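Local atomic coordinates of phosphoserine phosphatase (Thermococcus onnurineus, PDB entry 4AP9), a protein that probably hydrolyses L-phosphoserine to L-serine with the help of magnesium, as the last step of serine biosynthesis, and belongs to the haloacid dehalogenase superfamily. Residues Phe23-Met29 against Phe71-Lys77. Residues are numbered along the deposited sequence; the frame is centred on the assembly and turned at random.
Sequences FEFWREM and FLRTREK
Thr74 sits among the side chains of Phe23, Phe25, Glu28 and Met29. Its CG2 meets Met29 CE at 3.5 Å and lies alongside the aliphatic CG of Glu28, while its CB rests 3.6 Å from Phe23 CZ. Lys77 CB packs against Phe23 CD1 at 3.6 Å, and the extended lysine chain carries NZ to Glu28 OE1, a 3.0 Å salt bridge on the syn side, tilted 34° out of the carboxylate plane. Glu28 OE2 pairs with Arg31, which lines one of two pockets holding 3-pyridinium-1-ylpropane-1-sulfonate; an alanine at Glu28 would remove the carboxylate and probably leave both charges without their shared mate. The Phe25 and Phe71 rings meet obliquely (planes at 57°), Phe25 CZ coming 3.3 Å from Phe71 CE2 and CE1 lying over one face, toward the rim. Behind this shell, the Thr74 hydroxyl, set between backbone N and carbonyl carbon (chi1 66°), reaches back to Phe71 O, leaving CG2 toward helix 25-33. The two segments begin and end a helical insertion after strand 11-15, consistent with a haloacid dehalogenase cap. Phe105, following strand 97-102, packs edge-to-face with Phe25 and Phe71, and Phe126 of strand 118-127 with Phe71, joining helix 68-73 directly to the sheet.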
loop_
_atom_site.group_PDB
_atom_site.type_symbol
_atom_site.label_atom_id
_atom_site.label_comp_id
_atom_site.label_asym_id
_atom_site.label_seq_id
_atom_site.Cartn_x
_atom_site.Cartn_y
_atom_site.Cartn_z
ATOM N N PHE A 23 36.857 -10.211 -14.364
ATOM C CA PHE A 23 36.639 -11.648 -14.538
ATOM C C PHE A 23 35.193 -11.963 -14.918
ATOM O O PHE A 23 34.244 -11.474 -14.301
ATOM C CB PHE A 23 37.045 -12.461 -13.300
ATOM C CG PHE A 23 36.817 -13.937 -13.469
ATOM C CD1 PHE A 23 37.586 -14.668 -14.359
ATOM C CD2 PHE A 23 35.800 -14.584 -12.779
ATOM C CE1 PHE A 23 37.368 -16.027 -14.543
ATOM C CE2 PHE A 23 35.571 -15.944 -12.964
ATOM C CZ PHE A 23 36.365 -16.664 -13.837
ATOM N N GLU A 24 35.039 -12.779 -15.955
ATOM C CA GLU A 24 33.728 -13.171 -16.439
ATOM C C GLU A 24 33.629 -14.688 -16.506
ATOM O O GLU A 24 34.083 -15.301 -17.470
ATOM C CB GLU A 24 33.481 -12.559 -17.814
ATOM C CG GLU A 24 33.349 -11.057 -17.746
ATOM C CD GLU A 24 33.036 -10.447 -19.088
ATOM O OE1 GLU A 24 31.855 -10.488 -19.494
ATOM O OE2 GLU A 24 33.979 -9.940 -19.728
ATOM N N PHE A 25 33.033 -15.281 -15.474
ATOM C CA PHE A 25 32.953 -16.745 -15.355
ATOM C C PHE A 25 32.531 -17.486 -16.626
ATOM O O PHE A 25 33.107 -18.518 -16.974
ATOM C CB PHE A 25 32.006 -17.129 -14.210
ATOM C CG PHE A 25 31.787 -18.609 -14.078
ATOM C CD1 PHE A 25 32.692 -19.393 -13.386
ATOM C CD2 PHE A 25 30.664 -19.213 -14.627
ATOM C CE1 PHE A 25 32.503 -20.761 -13.259
ATOM C CE2 PHE A 25 30.465 -20.592 -14.498
ATOM C CZ PHE A 25 31.388 -21.361 -13.811
ATOM N N TRP A 26 31.492 -17.008 -17.308
ATOM C CA TRP A 26 31.025 -17.734 -18.485
ATOM C C TRP A 26 31.991 -17.674 -19.687
ATOM O O TRP A 26 32.111 -18.651 -20.447
ATOM C CB TRP A 26 29.577 -17.351 -18.861
ATOM C CG TRP A 26 28.570 -17.826 -17.824
ATOM C CD1 TRP A 26 27.811 -17.042 -16.992
ATOM C CD2 TRP A 26 28.257 -19.190 -17.481
ATOM N NE1 TRP A 26 27.022 -17.833 -16.183
ATOM C CE2 TRP A 26 27.289 -19.149 -16.450
ATOM C CE3 TRP A 26 28.692 -20.430 -17.953
ATOM C CZ2 TRP A 26 26.746 -20.307 -15.888
ATOM C CZ3 TRP A 26 28.153 -21.585 -17.388
ATOM C CH2 TRP A 26 27.191 -21.510 -16.361
ATOM N N ARG A 27 32.677 -16.545 -19.850
ATOM C CA ARG A 27 33.702 -16.426 -20.887
ATOM C C ARG A 27 34.869 -17.351 -20.548
ATOM O O ARG A 27 35.458 -17.970 -21.428
ATOM C CB ARG A 27 34.187 -14.983 -21.025
ATOM C CG ARG A 27 33.061 -14.039 -21.431
ATOM C CD ARG A 27 33.550 -12.644 -21.772
ATOM N NE ARG A 27 32.417 -11.734 -21.965
ATOM C CZ ARG A 27 31.712 -11.626 -23.087
ATOM N NH1 ARG A 27 32.010 -12.368 -24.148
ATOM N NH2 ARG A 27 30.700 -10.765 -23.150
ATOM N N GLU A 28 35.188 -17.462 -19.264
ATOM C CA GLU A 28 36.215 -18.411 -18.836
ATOM C C GLU A 28 35.782 -19.864 -19.065
ATOM O O GLU A 28 36.580 -20.706 -19.503
ATOM C CB GLU A 28 36.590 -18.169 -17.374
ATOM C CG GLU A 28 37.665 -19.100 -16.826
ATOM C CD GLU A 28 39.052 -18.849 -17.408
ATOM O OE1 GLU A 28 39.205 -17.945 -18.258
ATOM O OE2 GLU A 28 39.990 -19.563 -16.999
HETATM N N MSE A 29 34.520 -20.176 -18.775
HETATM C CA MSE A 29 34.022 -21.518 -19.040
HETATM C C MSE A 29 34.076 -21.844 -20.530
HETATM O O MSE A 29 34.364 -22.978 -20.915
HETATM C CB MSE A 29 32.603 -21.707 -18.505
HETATM C CG MSE A 29 32.531 -21.781 -16.998
HETATM SE SE MSE A 29 33.484 -23.357 -16.335
HETATM C CE MSE A 29 35.007 -22.465 -15.683
ATOM N N PHE A 71 36.098 -25.873 -11.675
ATOM C CA PHE A 71 35.193 -24.785 -11.343
ATOM C C PHE A 71 35.883 -23.820 -10.384
ATOM O O PHE A 71 35.940 -22.616 -10.630
ATOM C CB PHE A 71 33.943 -25.382 -10.677
ATOM C CG PHE A 71 32.759 -24.453 -10.610
ATOM C CD1 PHE A 71 32.566 -23.632 -9.517
ATOM C CD2 PHE A 71 31.808 -24.455 -11.618
ATOM C CE1 PHE A 71 31.471 -22.792 -9.447
ATOM C CE2 PHE A 71 30.703 -23.621 -11.548
ATOM C CZ PHE A 71 30.549 -22.784 -10.457
ATOM N N LEU A 72 36.419 -24.361 -9.294
ATOM C CA LEU A 72 37.078 -23.555 -8.268
ATOM C C LEU A 72 38.415 -22.935 -8.696
ATOM O O LEU A 72 38.817 -21.903 -8.171
ATOM C CB LEU A 72 37.233 -24.359 -6.976
ATOM C CG LEU A 72 35.895 -24.685 -6.315
ATOM C CD1 LEU A 72 36.092 -25.595 -5.110
ATOM C CD2 LEU A 72 35.179 -23.395 -5.916
ATOM N N ARG A 73 39.096 -23.559 -9.651
ATOM C CA ARG A 73 40.324 -22.997 -10.211
ATOM C C ARG A 73 40.148 -21.546 -10.668
ATOM O O ARG A 73 41.088 -20.766 -10.632
ATOM C CB ARG A 73 40.759 -23.827 -11.409
ATOM C CG ARG A 73 42.249 -24.036 -11.539
ATOM C CD ARG A 73 42.525 -25.549 -11.753
ATOM N NE ARG A 73 43.658 -25.789 -12.647
ATOM C CZ ARG A 73 43.650 -26.642 -13.672
ATOM N NH1 ARG A 73 42.585 -27.372 -13.930
ATOM N NH2 ARG A 73 44.734 -26.766 -14.437
ATOM N N THR A 74 38.945 -21.200 -11.118
ATOM C CA THR A 74 38.691 -19.859 -11.643
ATOM C C THR A 74 38.828 -18.756 -10.598
ATOM O O THR A 74 39.103 -17.604 -10.946
ATOM C CB THR A 74 37.301 -19.747 -12.294
ATOM O OG1 THR A 74 36.284 -19.897 -11.290
ATOM C CG2 THR A 74 37.118 -20.824 -13.360
ATOM N N ARG A 75 38.650 -19.088 -9.323
ATOM C CA ARG A 75 38.765 -18.057 -8.297
ATOM C C ARG A 75 40.188 -17.479 -8.276
ATOM O O ARG A 75 40.420 -16.384 -7.766
ATOM C CB ARG A 75 38.316 -18.560 -6.914
ATOM C CG ARG A 75 39.105 -19.723 -6.372
ATOM C CD ARG A 75 38.330 -20.505 -5.303
ATOM N NE ARG A 75 38.340 -19.863 -3.985
ATOM C CZ ARG A 75 39.431 -19.726 -3.228
ATOM N NH1 ARG A 75 40.617 -20.158 -3.666
ATOM N NH2 ARG A 75 39.350 -19.143 -2.033
ATOM N N GLU A 76 41.135 -18.210 -8.847
ATOM C CA GLU A 76 42.485 -17.687 -9.021
ATOM C C GLU A 76 42.531 -16.450 -9.929
ATOM O O GLU A 76 43.477 -15.663 -9.872
ATOM C CB GLU A 76 43.405 -18.790 -9.543
ATOM C CG GLU A 76 43.582 -19.918 -8.533
ATOM C CD GLU A 76 44.358 -21.093 -9.079
ATOM O OE1 GLU A 76 44.862 -21.000 -10.219
ATOM O OE2 GLU A 76 44.458 -22.113 -8.360
ATOM N N LYS A 77 41.509 -16.277 -10.760
ATOM C CA LYS A 77 41.434 -15.124 -11.651
ATOM C C LYS A 77 40.636 -13.978 -11.029
ATOM O O LYS A 77 40.427 -12.941 -11.650
ATOM C CB LYS A 77 40.821 -15.519 -12.996
ATOM C CG LYS A 77 41.776 -16.258 -13.914
ATOM C CD LYS A 77 41.260 -16.278 -15.352
ATOM C CE LYS A 77 42.240 -16.956 -16.291
ATOM N NZ LYS A 77 41.902 -16.689 -17.729
#